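N-terminal acetyltransferase B complex subunit NAT3 (Candida albicans, PDB 5K04) probably catalyses, within the NatB complex, the transfer of an acetyl group from acetyl-coenzyme A to the N termini of proteins. Local coordinates at residues B[92-97]-B[122-127]; B[96-101]-B[107-112]. One frame throughout, in Å; residues are numbered along the deposited sequence.

After strand 3-6 and two helices the chain runs through strands 43-48, 53-65 and 70-80; contact 1 starts on helix 89-96, contact 2 in the turn that follows it. Contact 2 closes the short inner loop: that turn meets strand 108-114, with helix 101-104 between them. Contact 1 closes the longer one around it, bringing helix 89-96 against the end of helix 118-126. The two first segments overlap at Glu96 and Leu97, and Leu111 CD2, packing on Tyr124 CD1 at 3.5 Å, links the contacts. Contact 1 thus joins two helices beside the coenzyme A, and contact 2 sets the turn after the first on a central strand of this acetyltransferase fold.

Contact 1 of 2, residues B[92-97]-B[122-127]; sequences KLCLEL and ILYEKL. With COA (coenzyme A), chain D.
Cys94 and Leu95 meet Tyr124 and Leu127 where two helices flank the coenzyme A site of a GNAT fold. Leu127 carries the junction with both methyl branches: CD1 lies 3.6 Å from Cys94 CB, while CD2 reaches 4.0 Å from Leu95 CG, the two leucine side chains crossing at a slant. Its CG is opposite the carbonyl carbon (chi1 -66°), which sends the fork toward helix 89-96, and its two prongs divide between two consecutive residues there. Cys94 turns its sulfur to the rim of the tyrosine ring: SG lies 3.7 Å from Tyr124 CE1 and, seen from the ring centroid, 75° off the normal, a sulfur-aromatic contact made at the edge. At another part of that ring, CE2 comes 3.8 Å from the coenzyme thiol S1P, so the ring touches both Cys94 of the other helix and the thiol end of the cofactor. No hydrogen bond crosses between the helices; apolar and sulfur contacts make the join. The polar grip is on the cofactor: Lys126, stretched out beyond CG, sends NZ to O8A of the coenzyme 3'-phosphate at 2.7 Å, to O3B at 3.0 Å and to ribose O2B at 3.1 Å. Three acceptors thus fix one ammonium group, which probably offsets part of the phosphate charge. From the other helix, Ser91 OG and the Ala90 backbone N also bond to the coenzyme, with Gly88 N just before it, as in the GNAT pyrophosphate-binding loop. Beneath the pair runs the sheet: Leu93, Cys94 and Tyr124 pack on Val78 of strand 70-80, while Leu95 rests on Lys161 and Tyr124 on Met159 of strand 156-162.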
ATOM      1  N   LYS B  92       6.520 -15.602  21.728  1.00 43.22           N
ATOM      2  CA  LYS B  92       5.711 -16.644  21.094  1.00 43.77           C
ATOM      3  C   LYS B  92       6.066 -16.812  19.619  1.00 38.45           C
ATOM      4  O   LYS B  92       6.188 -17.941  19.131  1.00 28.43           O
ATOM      5  CB  LYS B  92       4.217 -16.333  21.250  1.00 41.40           C
ATOM      6  CG  LYS B  92       3.348 -16.825  20.074  1.00 50.40           C
ATOM      7  CD  LYS B  92       1.837 -16.657  20.302  1.00 57.59           C
ATOM      8  CE  LYS B  92       1.200 -17.969  20.748  1.00 75.95           C
ATOM      9  NZ  LYS B  92       1.298 -19.051  19.696  1.00 85.78           N
ATOM     10  N   LEU B  93       6.227 -15.697  18.899  1.00 42.83           N
ATOM     11  CA  LEU B  93       6.616 -15.741  17.489  1.00 41.75           C
ATOM     12  C   LEU B  93       7.957 -16.453  17.294  1.00 45.84           C
ATOM     13  O   LEU B  93       8.121 -17.238  16.348  1.00 33.83           O
ATOM     14  CB  LEU B  93       6.685 -14.319  16.930  1.00 40.33           C
ATOM     15  CG  LEU B  93       5.341 -13.609  16.742  1.00 44.57           C
ATOM     16  CD1 LEU B  93       5.551 -12.121  16.550  1.00 45.14           C
ATOM     17  CD2 LEU B  93       4.585 -14.191  15.555  1.00 47.29           C
ATOM     18  N   CYS B  94       8.923 -16.189  18.184  1.00 45.55           N
ATOM     19  CA  CYS B  94      10.216 -16.862  18.104  1.00 45.11           C
ATOM     20  C   CYS B  94      10.089 -18.350  18.455  1.00 43.29           C
ATOM     21  O   CYS B  94      10.686 -19.208  17.789  1.00 30.01           O
ATOM     22  CB  CYS B  94      11.235 -16.142  19.013  1.00 29.98           C
ATOM     23  SG  CYS B  94      11.627 -14.452  18.610  1.00 24.88           S
ATOM     24  N   LEU B  95       9.271 -18.678  19.464  1.00 48.15           N
ATOM     25  CA  LEU B  95       9.110 -20.068  19.890  1.00 42.72           C
ATOM     26  C   LEU B  95       8.326 -20.914  18.876  1.00 41.70           C
ATOM     27  O   LEU B  95       8.563 -22.120  18.765  1.00 33.75           O
ATOM     28  CB  LEU B  95       8.427 -20.099  21.248  1.00 39.55           C
ATOM     29  CG  LEU B  95       9.296 -19.765  22.455  1.00 46.88           C
ATOM     30  CD1 LEU B  95       8.480 -19.942  23.737  1.00 38.97           C
ATOM     31  CD2 LEU B  95      10.543 -20.648  22.482  1.00 50.40           C
ATOM     32  N   GLU B  96       7.406 -20.302  18.127  1.00 43.53           N
ATOM     33  CA  GLU B  96       6.645 -21.017  17.100  1.00 44.27           C
ATOM     34  C   GLU B  96       7.545 -21.601  16.003  1.00 44.36           C
ATOM     35  O   GLU B  96       7.179 -22.597  15.369  1.00 27.73           O
ATOM     36  CB  GLU B  96       5.605 -20.065  16.493  1.00 35.40           C
ATOM     37  CG  GLU B  96       4.945 -20.526  15.183  1.00 44.56           C
ATOM     38  CD  GLU B  96       4.031 -21.744  15.324  1.00 45.60           C
ATOM     39  OE1 GLU B  96       3.602 -22.277  14.274  1.00 42.07           O
ATOM     40  OE2 GLU B  96       3.730 -22.165  16.466  1.00 38.18           O
ATOM     41  N   LEU B  97       8.706 -20.983  15.746  1.00 47.49           N
ATOM     42  CA  LEU B  97       9.664 -21.548  14.796  1.00 45.03           C
ATOM     43  C   LEU B  97      10.012 -22.988  15.155  1.00 41.90           C
ATOM     44  O   LEU B  97      10.108 -23.853  14.277  1.00 34.50           O
ATOM     45  CB  LEU B  97      10.932 -20.698  14.767  1.00 42.47           C
ATOM     46  CG  LEU B  97      10.810 -19.335  14.095  1.00 47.69           C
ATOM     47  CD1 LEU B  97      12.037 -18.487  14.382  1.00 44.59           C
ATOM     48  CD2 LEU B  97      10.643 -19.524  12.612  1.00 38.49           C
ATOM     49  N   ILE B 122      18.623 -10.126  26.220  1.00 52.14           N
ATOM     50  CA  ILE B 122      17.937 -10.721  27.363  1.00 52.20           C
ATOM     51  C   ILE B 122      16.674 -11.442  26.911  1.00 47.00           C
ATOM     52  O   ILE B 122      16.370 -12.553  27.369  1.00 45.10           O
ATOM     53  CB  ILE B 122      17.644  -9.622  28.407  1.00 47.03           C
ATOM     54  CG1 ILE B 122      18.957  -9.177  29.076  1.00 50.89           C
ATOM     55  CG2 ILE B 122      16.600 -10.086  29.442  1.00 41.55           C
ATOM     56  CD1 ILE B 122      18.844  -7.926  29.939  1.00 47.47           C
ATOM     57  N   LEU B 123      15.912 -10.806  26.023  1.00 45.23           N
ATOM     58  CA  LEU B 123      14.752 -11.436  25.410  1.00 46.34           C
ATOM     59  C   LEU B 123      15.110 -12.809  24.859  1.00 47.54           C
ATOM     60  O   LEU B 123      14.487 -13.818  25.208  1.00 42.98           O
ATOM     61  CB  LEU B 123      14.198 -10.517  24.315  1.00 41.40           C
ATOM     62  CG  LEU B 123      13.141 -10.972  23.306  1.00 54.99           C
ATOM     63  CD1 LEU B 123      12.078 -11.785  23.954  1.00 69.84           C
ATOM     64  CD2 LEU B 123      12.479  -9.769  22.682  1.00 55.83           C
ATOM     65  N   TYR B 124      16.127 -12.863  24.000  1.00 48.99           N
ATOM     66  CA  TYR B 124      16.532 -14.138  23.425  1.00 45.57           C
ATOM     67  C   TYR B 124      17.192 -15.051  24.458  1.00 48.37           C
ATOM     68  O   TYR B 124      17.046 -16.278  24.378  1.00 36.27           O
ATOM     69  CB  TYR B 124      17.452 -13.893  22.236  1.00 49.48           C
ATOM     70  CG  TYR B 124      16.747 -13.228  21.070  1.00 48.82           C
ATOM     71  CD1 TYR B 124      15.709 -13.871  20.401  1.00 44.06           C
ATOM     72  CD2 TYR B 124      17.126 -11.968  20.630  1.00 52.12           C
ATOM     73  CE1 TYR B 124      15.073 -13.269  19.324  1.00 54.30           C
ATOM     74  CE2 TYR B 124      16.489 -11.355  19.562  1.00 53.69           C
ATOM     75  CZ  TYR B 124      15.466 -12.009  18.913  1.00 56.07           C
ATOM     76  OH  TYR B 124      14.838 -11.407  17.850  1.00 59.46           O
ATOM     77  N   GLU B 125      17.912 -14.481  25.433  1.00 40.69           N
ATOM     78  CA  GLU B 125      18.457 -15.306  26.496  1.00 43.83           C
ATOM     79  C   GLU B 125      17.345 -15.999  27.271  1.00 52.65           C
ATOM     80  O   GLU B 125      17.475 -17.175  27.634  1.00 48.04           O
ATOM     81  CB  GLU B 125      19.335 -14.463  27.420  1.00 45.26           C
ATOM     82  CG  GLU B 125      20.698 -14.211  26.804  1.00 49.14           C
ATOM     83  CD  GLU B 125      21.594 -13.346  27.646  1.00 49.48           C
ATOM     84  OE1 GLU B 125      21.097 -12.733  28.614  1.00 41.14           O
ATOM     85  OE2 GLU B 125      22.807 -13.286  27.328  1.00 46.50           O
ATOM     86  N   LYS B 126      16.240 -15.291  27.527  1.00 53.30           N
ATOM     87  CA  LYS B 126      15.124 -15.908  28.224  1.00 50.91           C
ATOM     88  C   LYS B 126      14.507 -17.035  27.405  1.00 53.26           C
ATOM     89  O   LYS B 126      13.885 -17.938  27.974  1.00 40.46           O
ATOM     90  CB  LYS B 126      14.084 -14.844  28.568  1.00 57.72           C
ATOM     91  CG  LYS B 126      14.467 -14.011  29.783  1.00 56.25           C
ATOM     92  CD  LYS B 126      13.440 -12.945  30.089  1.00 58.86           C
ATOM     93  CE  LYS B 126      13.938 -12.007  31.180  1.00 62.17           C
ATOM     94  NZ  LYS B 126      12.919 -10.977  31.550  1.00 69.95           N
ATOM     95  N   LEU B 127      14.688 -17.013  26.088  1.00 49.01           N
ATOM     96  CA  LEU B 127      14.188 -18.051  25.194  1.00 53.07           C
ATOM     97  C   LEU B 127      15.153 -19.219  25.024  1.00 48.91           C
ATOM     98  O   LEU B 127      14.840 -20.152  24.279  1.00 41.17           O
ATOM     99  CB  LEU B 127      13.887 -17.452  23.824  1.00 48.66           C
ATOM    100  CG  LEU B 127      12.742 -16.438  23.806  1.00 52.45           C
ATOM    101  CD1 LEU B 127      12.497 -15.930  22.389  1.00 39.85           C
ATOM    102  CD2 LEU B 127      11.470 -17.051  24.389  1.00 51.97           C
TER
HETATM  103  N1A COA D 202      11.817  -2.695  28.143  1.00 77.18           N
HETATM  104  C2A COA D 202      12.549  -3.484  29.184  1.00 82.88           C
HETATM  105  N3A COA D 202      12.490  -4.962  28.827  1.00 91.95           N
HETATM  106  C4A COA D 202      11.758  -5.585  27.703  1.00 83.89           C
HETATM  107  C5A COA D 202      10.896  -4.686  26.679  1.00 83.93           C
HETATM  108  C6A COA D 202      11.013  -3.131  26.930  1.00 79.97           C
HETATM  109  N6A COA D 202      10.439  -2.145  26.077  1.00 84.72           N
HETATM  110  N7A COA D 202      10.357  -5.535  25.494  1.00 88.51           N
HETATM  111  C8A COA D 202      10.825  -7.032  25.582  1.00 83.02           C
HETATM  112  N9A COA D 202      11.710  -6.890  26.953  1.00 72.76           N
HETATM  113  C1B COA D 202      12.604  -8.186  27.359  1.00 66.11           C
HETATM  114  C2B COA D 202      12.567  -8.598  28.864  1.00 63.07           C
HETATM  115  O2B COA D 202      13.644  -8.537  29.802  1.00 59.37           O
HETATM  116  C3B COA D 202      11.499  -9.643  28.631  1.00 55.30           C
HETATM  117  O3B COA D 202      10.760 -10.485  29.522  1.00 40.88           O
HETATM  118  P3B COA D 202       9.591 -10.444  30.664  1.00 29.07           P
HETATM  119  O7A COA D 202       8.427 -11.239  30.100  1.00 36.21           O
HETATM  120  O8A COA D 202      10.210 -11.193  31.851  1.00 40.27           O
HETATM  121  O9A COA D 202       9.275  -8.986  30.898  1.00 25.88           O
HETATM  122  C4B COA D 202      11.588 -10.019  27.055  1.00 46.32           C
HETATM  123  O4B COA D 202      12.521  -9.172  26.268  1.00 55.68           O
HETATM  124  C5B COA D 202      10.372 -10.743  26.361  1.00 46.73           C
HETATM  125  O5B COA D 202       9.142 -10.084  26.047  1.00 28.45           O
HETATM  126  P1A COA D 202       7.857 -10.152  25.069  1.00  8.41           P
HETATM  127  O1A COA D 202       7.917 -11.453  24.359  1.00 14.90           O
HETATM  128  O2A COA D 202       6.625  -9.920  25.890  1.00 22.31           O
HETATM  129  O3A COA D 202       8.077  -8.951  24.090  1.00 15.92           O
HETATM  130  P2A COA D 202       7.272  -7.990  23.076  1.00 11.63           P
HETATM  131  O4A COA D 202       6.888  -6.760  23.846  1.00 24.89           O
HETATM  132  O5A COA D 202       6.221  -8.746  22.425  1.00 15.74           O
HETATM  133  O6A COA D 202       8.458  -7.583  22.071  1.00 16.65           O
HETATM  134  CBP COA D 202      10.456  -6.357  20.813  1.00 47.53           C
HETATM  135  CCP COA D 202       9.858  -7.274  22.085  1.00 30.50           C
HETATM  136  CDP COA D 202      12.083  -6.001  21.055  1.00 39.07           C
HETATM  137  CEP COA D 202      10.217  -7.180  19.352  1.00 39.86           C
HETATM  138  CAP COA D 202       9.551  -4.875  20.760  1.00 44.20           C
HETATM  139  OAP COA D 202       9.231  -4.275  21.994  1.00 30.73           O
HETATM  140  C9P COA D 202       9.660  -4.098  19.352  1.00 50.73           C
HETATM  141  O9P COA D 202      10.549  -3.098  19.111  1.00 50.86           O
HETATM  142  N8P COA D 202       9.192  -4.882  18.135  1.00 47.18           N
HETATM  143  C7P COA D 202       9.965  -4.855  16.762  1.00 57.70           C
HETATM  144  C6P COA D 202      11.304  -4.033  16.699  1.00 64.99           C
HETATM  145  C5P COA D 202      12.710  -4.479  17.419  1.00 62.58           C
HETATM  146  O5P COA D 202      13.365  -3.713  18.299  1.00 67.23           O
HETATM  147  N4P COA D 202      13.170  -5.852  17.125  1.00 75.74           N
HETATM  148  C3P COA D 202      13.394  -7.211  17.569  1.00 68.80           C
HETATM  149  C2P COA D 202      14.077  -7.778  18.801  1.00 49.12           C
HETATM  150  S1P COA D 202      15.819  -7.693  19.093  1.00 21.15           S

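Contact 2 of 2, residues B[96-101]-B[107-112]; sequences ELENLT and LFIDLF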
ATOM      1  N   GLU B  96       7.406 -20.302  18.127  1.00 43.53           N
ATOM      2  CA  GLU B  96       6.645 -21.017  17.100  1.00 44.27           C
ATOM      3  C   GLU B  96       7.545 -21.601  16.003  1.00 44.36           C
ATOM      4  O   GLU B  96       7.179 -22.597  15.369  1.00 27.73           O
ATOM      5  CB  GLU B  96       5.605 -20.065  16.493  1.00 35.40           C
ATOM      6  CG  GLU B  96       4.945 -20.526  15.183  1.00 44.56           C
ATOM      7  CD  GLU B  96       4.031 -21.744  15.324  1.00 45.60           C
ATOM      8  OE1 GLU B  96       3.602 -22.277  14.274  1.00 42.07           O
ATOM      9  OE2 GLU B  96       3.730 -22.165  16.466  1.00 38.18           O
ATOM     10  N   LEU B  97       8.706 -20.983  15.746  1.00 47.49           N
ATOM     11  CA  LEU B  97       9.664 -21.548  14.796  1.00 45.03           C
ATOM     12  C   LEU B  97      10.012 -22.988  15.155  1.00 41.90           C
ATOM     13  O   LEU B  97      10.108 -23.853  14.277  1.00 34.50           O
ATOM     14  CB  LEU B  97      10.932 -20.698  14.767  1.00 42.47           C
ATOM     15  CG  LEU B  97      10.810 -19.335  14.095  1.00 47.69           C
ATOM     16  CD1 LEU B  97      12.037 -18.487  14.382  1.00 44.59           C
ATOM     17  CD2 LEU B  97      10.643 -19.524  12.612  1.00 38.49           C
ATOM     18  N   GLU B  98      10.184 -23.264  16.449  1.00 42.51           N
ATOM     19  CA  GLU B  98      10.611 -24.572  16.914  1.00 41.69           C
ATOM     20  C   GLU B  98       9.547 -25.641  16.696  1.00 45.93           C
ATOM     21  O   GLU B  98       9.858 -26.829  16.825  1.00 39.44           O
ATOM     22  CB  GLU B  98      11.012 -24.459  18.395  1.00 35.91           C
ATOM     23  CG  GLU B  98      12.101 -23.390  18.635  1.00 41.50           C
ATOM     24  CD  GLU B  98      12.417 -23.150  20.117  1.00 44.60           C
ATOM     25  OE1 GLU B  98      12.146 -24.044  20.952  1.00 40.31           O
ATOM     26  OE2 GLU B  98      12.939 -22.061  20.447  1.00 31.82           O
ATOM     27  N   ASN B  99       8.306 -25.241  16.366  1.00 49.77           N
ATOM     28  CA  ASN B  99       7.220 -26.151  16.005  1.00 47.58           C
ATOM     29  C   ASN B  99       7.209 -26.547  14.533  1.00 47.52           C
ATOM     30  O   ASN B  99       6.571 -27.548  14.179  1.00 39.31           O
ATOM     31  CB  ASN B  99       5.867 -25.511  16.331  1.00 41.19           C
ATOM     32  CG  ASN B  99       5.651 -25.335  17.824  1.00 46.78           C
ATOM     33  OD1 ASN B  99       6.326 -25.974  18.647  1.00 31.92           O
ATOM     34  ND2 ASN B  99       4.694 -24.477  18.184  1.00 47.53           N
ATOM     35  N   LEU B 100       7.867 -25.775  13.671  1.00 51.65           N
ATOM     36  CA  LEU B 100       7.859 -26.035  12.238  1.00 51.54           C
ATOM     37  C   LEU B 100       8.880 -27.115  11.892  1.00 45.42           C
ATOM     38  O   LEU B 100      10.023 -27.076  12.362  1.00 36.95           O
ATOM     39  CB  LEU B 100       8.147 -24.743  11.484  1.00 44.37           C
ATOM     40  CG  LEU B 100       7.253 -23.600  11.979  1.00 47.66           C
ATOM     41  CD1 LEU B 100       7.510 -22.286  11.230  1.00 48.36           C
ATOM     42  CD2 LEU B 100       5.783 -23.983  11.885  1.00 44.75           C
ATOM     43  N   THR B 101       8.454 -28.098  11.093  1.00 52.52           N
ATOM     44  CA  THR B 101       9.292 -29.275  10.869  1.00 61.74           C
ATOM     45  C   THR B 101      10.516 -28.930  10.039  1.00 51.44           C
ATOM     46  O   THR B 101      11.572 -29.558  10.187  1.00 49.85           O
ATOM     47  CB  THR B 101       8.491 -30.393  10.190  1.00 66.60           C
ATOM     48  OG1 THR B 101       7.973 -29.925   8.939  1.00 68.64           O
ATOM     49  CG2 THR B 101       7.339 -30.843  11.076  1.00 66.70           C
ATOM     50  N   LEU B 107      19.857 -27.597  12.707  1.00 46.11           N
ATOM     51  CA  LEU B 107      20.653 -27.898  13.884  1.00 47.10           C
ATOM     52  C   LEU B 107      20.427 -26.887  15.001  1.00 49.83           C
ATOM     53  O   LEU B 107      20.377 -27.261  16.181  1.00 40.37           O
ATOM     54  CB  LEU B 107      22.136 -27.936  13.511  1.00 51.36           C
ATOM     55  CG  LEU B 107      22.722 -29.093  12.696  1.00 66.54           C
ATOM     56  CD1 LEU B 107      24.233 -28.969  12.710  1.00 71.79           C
ATOM     57  CD2 LEU B 107      22.289 -30.465  13.234  1.00 62.65           C
ATOM     58  N   PHE B 108      20.309 -25.608  14.646  1.00 51.38           N
ATOM     59  CA  PHE B 108      20.112 -24.549  15.622  1.00 49.51           C
ATOM     60  C   PHE B 108      19.386 -23.397  14.956  1.00 43.35           C
ATOM     61  O   PHE B 108      19.230 -23.358  13.733  1.00 27.35           O
ATOM     62  CB  PHE B 108      21.444 -24.076  16.217  1.00 50.84           C
ATOM     63  CG  PHE B 108      22.408 -23.532  15.201  1.00 46.46           C
ATOM     64  CD1 PHE B 108      22.371 -22.192  14.839  1.00 42.75           C
ATOM     65  CD2 PHE B 108      23.357 -24.361  14.614  1.00 50.16           C
ATOM     66  CE1 PHE B 108      23.258 -21.684  13.899  1.00 42.96           C
ATOM     67  CE2 PHE B 108      24.254 -23.860  13.673  1.00 47.43           C
ATOM     68  CZ  PHE B 108      24.203 -22.517  13.317  1.00 43.24           C
ATOM     69  N   ILE B 109      18.944 -22.455  15.788  1.00 51.16           N
ATOM     70  CA  ILE B 109      18.430 -21.167  15.342  1.00 44.24           C
ATOM     71  C   ILE B 109      19.422 -20.100  15.786  1.00 41.09           C
ATOM     72  O   ILE B 109      19.874 -20.102  16.937  1.00 26.91           O
ATOM     73  CB  ILE B 109      17.024 -20.885  15.896  1.00 47.94           C
ATOM     74  CG1 ILE B 109      16.117 -22.115  15.732  1.00 52.96           C
ATOM     75  CG2 ILE B 109      16.409 -19.675  15.186  1.00 39.16           C
ATOM     76  CD1 ILE B 109      14.686 -21.918  16.265  1.00 39.41           C
ATOM     77  N   ASP B 110      19.794 -19.217  14.864  1.00 44.88           N
ATOM     78  CA  ASP B 110      20.646 -18.087  15.190  1.00 40.82           C
ATOM     79  C   ASP B 110      19.955 -16.784  14.785  1.00 45.18           C
ATOM     80  O   ASP B 110      18.885 -16.778  14.161  1.00 24.69           O
ATOM     81  CB  ASP B 110      22.028 -18.227  14.530  1.00 45.16           C
ATOM     82  CG  ASP B 110      22.060 -17.730  13.099  1.00 43.95           C
ATOM     83  OD1 ASP B 110      21.064 -17.916  12.368  1.00 45.25           O
ATOM     84  OD2 ASP B 110      23.086 -17.142  12.703  1.00 45.75           O
ATOM     85  N   LEU B 111      20.606 -15.676  15.135  1.00 46.30           N
ATOM     86  CA  LEU B 111      20.073 -14.335  14.969  1.00 39.95           C
ATOM     87  C   LEU B 111      21.178 -13.355  15.309  1.00 41.52           C
ATOM     88  O   LEU B 111      22.145 -13.690  15.999  1.00 26.41           O
ATOM     89  CB  LEU B 111      18.865 -14.085  15.872  1.00 40.18           C
ATOM     90  CG  LEU B 111      19.203 -14.308  17.350  1.00 47.17           C
ATOM     91  CD1 LEU B 111      19.595 -13.013  18.083  1.00 41.64           C
ATOM     92  CD2 LEU B 111      18.083 -14.998  18.066  1.00 50.63           C
ATOM     93  N   PHE B 112      20.993 -12.127  14.857  1.00 45.48           N
ATOM     94  CA  PHE B 112      21.908 -11.038  15.148  1.00 40.57           C
ATOM     95  C   PHE B 112      21.200 -10.030  16.030  1.00 40.79           C
ATOM     96  O   PHE B 112      20.089  -9.600  15.712  1.00 36.04           O
ATOM     97  CB  PHE B 112      22.391 -10.352  13.872  1.00 41.33           C
ATOM     98  CG  PHE B 112      23.195 -11.247  12.960  1.00 46.83           C
ATOM     99  CD1 PHE B 112      24.241 -12.014  13.447  1.00 51.16           C
ATOM    100  CD2 PHE B 112      22.913 -11.299  11.612  1.00 43.52           C
ATOM    101  CE1 PHE B 112      24.982 -12.816  12.617  1.00 51.44           C
ATOM    102  CE2 PHE B 112      23.654 -12.101  10.763  1.00 52.06           C
ATOM    103  CZ  PHE B 112      24.692 -12.866  11.273  1.00 57.32           C
TER
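The flat groups stand beside the meeting of Glu98 and Ile109 rather than making it. The Phe108 ring has Asp110 CB in its plane at the edge, is in cation-pi contact with Arg160, and meets the His72 ring with the two planes about 15° apart. In the turn, the Asn99 amide gives ND2 to Glu96 OE2 at 3.0 Å, coming from above the carboxylate plane; ND2 also bonds to Lys244 O of the partner subunit. The contact proper is apolar and small. Ile109 extends its longer arm from the strand (chi2 180°), and the terminal CD1 comes 3.8 Å from Glu98 CG and 4.2 Å from Leu97 CB. Glu98 therefore offers its aliphatic stem to the isoleucine, while its carboxylate goes on to a salt bridge between OE2 and Lys161 NZ. Leu97 adds its side chain beside Ile75 and Tyr44. The turn after helix 89-96 thus rests on strand 108-114 through the Ile109 methyl; that strand lies between its parallel neighbour 70-80, where Ile109 also touches Thr73, and the antiparallel strand 156-162, to which Ile109 is bonded through the backbone of Lys161.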